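Local coordinates for protein type I polyketide synthase PikAII (Streptomyces venezuelae, PDB 3QP9) that is a C2-type ketoreductase of a modular polyketide synthase, probably epimerising the alpha carbon of polyketide intermediates rather than reducing them, at residues A[192-197]-A[209-214]. Numbering follows the deposited sequence.
Sequences GLIDLP and TTVLAG
Ile194 meets Val211 and Leu212 in a small, wholly apolar strand-to-helix contact inside a beta-alpha-beta unit of the N-terminal, Rossmann-like half of the ketoreductase, its structural subdomain. Strand 190-196 leads into helix 202-212, which packs against one face of the sheet before the chain returns through the parallel strand 220-224. Near its C-terminal end the helix rests on the strand, with the CA atoms of Ile194 and Val211 8.1 Å apart. No hydrogen bond joins the two segments, and the buried surface amounts to just 111 Å². With CG1 beside the backbone N and the chain extended beyond it (chi2 173°), Ile194 pushes its terminal methyl out toward the helix. There it meets Val211 tip to tip, the valine offering the methyl that lies anti to its own N. Leu212 comes in at a slant and contributes one branch of its isobutyl group. Trp152 of the neighbouring strand 151-156 touches all three side chains, while Met208 from the preceding helical turn and Val223 from strand 220-224 also pack on Ile194. At the centre, Ile194 CD1 lies 3.6 Å from Val211 CG1 and 3.8 Å from Leu212 CD2, thus bridging two consecutive helical residues.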
ATOM      1  N   GLY A 192      -8.823   2.501  14.093  1.00 23.12           N
ATOM      2  CA  GLY A 192      -7.415   2.237  13.638  1.00 23.25           C
ATOM      3  C   GLY A 192      -7.167   0.951  12.952  1.00 24.65           C
ATOM      4  O   GLY A 192      -8.078   0.255  12.633  1.00 25.26           O
ATOM      5  N   LEU A 193      -5.867   0.557  12.891  1.00 24.70           N
ATOM      6  CA  LEU A 193      -5.492  -0.605  12.150  1.00 24.78           C
ATOM      7  C   LEU A 193      -4.582  -1.340  13.046  1.00 23.77           C
ATOM      8  O   LEU A 193      -3.786  -0.722  13.731  1.00 24.94           O
ATOM      9  CB  LEU A 193      -4.736  -0.219  10.881  1.00 25.27           C
ATOM     10  CG  LEU A 193      -5.528   0.362   9.728  1.00 24.49           C
ATOM     11  CD1 LEU A 193      -4.711   1.348   8.778  1.00 18.98           C
ATOM     12  CD2 LEU A 193      -6.116  -0.853   8.843  1.00 21.70           C
ATOM     13  N   ILE A 194      -4.747  -2.652  13.131  1.00 23.47           N
ATOM     14  CA  ILE A 194      -3.909  -3.459  14.002  1.00 25.09           C
ATOM     15  C   ILE A 194      -3.501  -4.676  13.253  1.00 26.62           C
ATOM     16  O   ILE A 194      -4.364  -5.378  12.781  1.00 25.12           O
ATOM     17  CB  ILE A 194      -4.657  -3.892  15.248  1.00 26.54           C
ATOM     18  CG1 ILE A 194      -5.190  -2.667  15.993  1.00 29.54           C
ATOM     19  CG2 ILE A 194      -3.724  -4.808  16.113  1.00 27.01           C
ATOM     20  CD1 ILE A 194      -6.106  -2.944  17.162  1.00 23.49           C
ATOM     21  N   ASP A 195      -2.192  -5.014  13.221  1.00 26.52           N
ATOM     22  CA  ASP A 195      -1.794  -6.234  12.506  1.00 27.98           C
ATOM     23  C   ASP A 195      -1.271  -7.272  13.500  1.00 29.68           C
ATOM     24  O   ASP A 195      -0.344  -6.979  14.238  1.00 28.92           O
ATOM     25  CB  ASP A 195      -0.684  -5.893  11.497  1.00 27.60           C
ATOM     26  CG  ASP A 195      -0.260  -7.088  10.653  1.00 31.58           C
ATOM     27  OD1 ASP A 195       0.912  -7.522  10.829  1.00 34.20           O
ATOM     28  OD2 ASP A 195      -1.139  -7.633   9.936  1.00 31.03           O
ATOM     29  N   LEU A 196      -1.853  -8.467  13.474  1.00 29.76           N
ATOM     30  CA  LEU A 196      -1.544  -9.564  14.377  1.00 33.22           C
ATOM     31  C   LEU A 196      -0.462 -10.322  13.703  1.00 34.47           C
ATOM     32  O   LEU A 196      -0.237 -10.104  12.530  1.00 33.74           O
ATOM     33  CB  LEU A 196      -2.779 -10.448  14.628  1.00 32.89           C
ATOM     34  CG  LEU A 196      -3.841  -9.701  15.433  1.00 34.59           C
ATOM     35  CD1 LEU A 196      -5.157 -10.471  15.473  1.00 35.71           C
ATOM     36  CD2 LEU A 196      -3.420  -9.351  16.855  1.00 30.72           C
ATOM     37  N   PRO A 197       0.302 -11.110  14.468  1.00 38.73           N
ATOM     38  CA  PRO A 197       1.401 -11.872  13.853  1.00 42.57           C
ATOM     39  C   PRO A 197       0.819 -12.808  12.773  1.00 47.09           C
ATOM     40  O   PRO A 197      -0.275 -13.380  13.012  1.00 48.30           O
ATOM     41  CB  PRO A 197       1.952 -12.710  15.013  1.00 43.61           C
ATOM     42  CG  PRO A 197       1.497 -12.042  16.320  1.00 39.19           C
ATOM     43  CD  PRO A 197       0.157 -11.318  15.930  1.00 38.02           C
ATOM     44  N   THR A 209      -6.337  -6.116  22.511  1.00 35.49           N
ATOM     45  CA  THR A 209      -7.323  -5.442  23.383  1.00 35.36           C
ATOM     46  C   THR A 209      -6.766  -4.226  24.128  1.00 35.01           C
ATOM     47  O   THR A 209      -7.476  -3.282  24.281  1.00 33.96           O
ATOM     48  CB  THR A 209      -8.079  -6.412  24.352  1.00 36.63           C
ATOM     49  OG1 THR A 209      -7.151  -6.971  25.270  1.00 35.54           O
ATOM     50  CG2 THR A 209      -8.657  -7.541  23.597  1.00 35.64           C
ATOM     51  N   THR A 210      -5.459  -4.191  24.487  1.00 34.93           N
ATOM     52  CA  THR A 210      -4.885  -2.961  25.049  1.00 34.07           C
ATOM     53  C   THR A 210      -4.938  -1.830  24.027  1.00 31.80           C
ATOM     54  O   THR A 210      -5.161  -0.642  24.400  1.00 31.51           O
ATOM     55  CB  THR A 210      -3.450  -3.177  25.469  1.00 34.72           C
ATOM     56  OG1 THR A 210      -3.445  -4.178  26.503  1.00 41.21           O
ATOM     57  CG2 THR A 210      -2.833  -1.830  25.960  1.00 36.16           C
ATOM     58  N   VAL A 211      -4.763  -2.170  22.749  1.00 28.92           N
ATOM     59  CA  VAL A 211      -4.880  -1.116  21.689  1.00 29.39           C
ATOM     60  C   VAL A 211      -6.332  -0.622  21.532  1.00 28.53           C
ATOM     61  O   VAL A 211      -6.597   0.608  21.500  1.00 29.45           O
ATOM     62  CB  VAL A 211      -4.350  -1.605  20.320  1.00 29.57           C
ATOM     63  CG1 VAL A 211      -4.586  -0.480  19.220  1.00 30.84           C
ATOM     64  CG2 VAL A 211      -2.881  -2.092  20.445  1.00 30.35           C
ATOM     65  N   LEU A 212      -7.278  -1.544  21.493  1.00 28.94           N
ATOM     66  CA  LEU A 212      -8.690  -1.145  21.362  1.00 30.65           C
ATOM     67  C   LEU A 212      -9.152  -0.267  22.504  1.00 33.15           C
ATOM     68  O   LEU A 212     -10.100   0.538  22.349  1.00 30.28           O
ATOM     69  CB  LEU A 212      -9.596  -2.363  21.343  1.00 30.33           C
ATOM     70  CG  LEU A 212      -9.185  -3.256  20.217  1.00 29.82           C
ATOM     71  CD1 LEU A 212      -9.903  -4.599  20.284  1.00 30.57           C
ATOM     72  CD2 LEU A 212      -9.441  -2.494  18.869  1.00 25.06           C
ATOM     73  N   ALA A 213      -8.530  -0.429  23.671  1.00 35.63           N
ATOM     74  CA  ALA A 213      -8.947   0.365  24.814  1.00 38.09           C
ATOM     75  C   ALA A 213      -8.643   1.873  24.672  1.00 40.48           C
ATOM     76  O   ALA A 213      -9.128   2.665  25.458  1.00 39.89           O
ATOM     77  CB  ALA A 213      -8.404  -0.229  26.150  1.00 37.52           C
ATOM     78  N   GLY A 214      -7.833   2.255  23.670  1.00 40.14           N
ATOM     79  CA  GLY A 214      -7.581   3.657  23.382  1.00 40.12           C
ATOM     80  C   GLY A 214      -6.545   4.310  24.257  1.00 41.51           C
ATOM     81  O   GLY A 214      -6.350   5.497  24.156  1.00 45.59           O
TER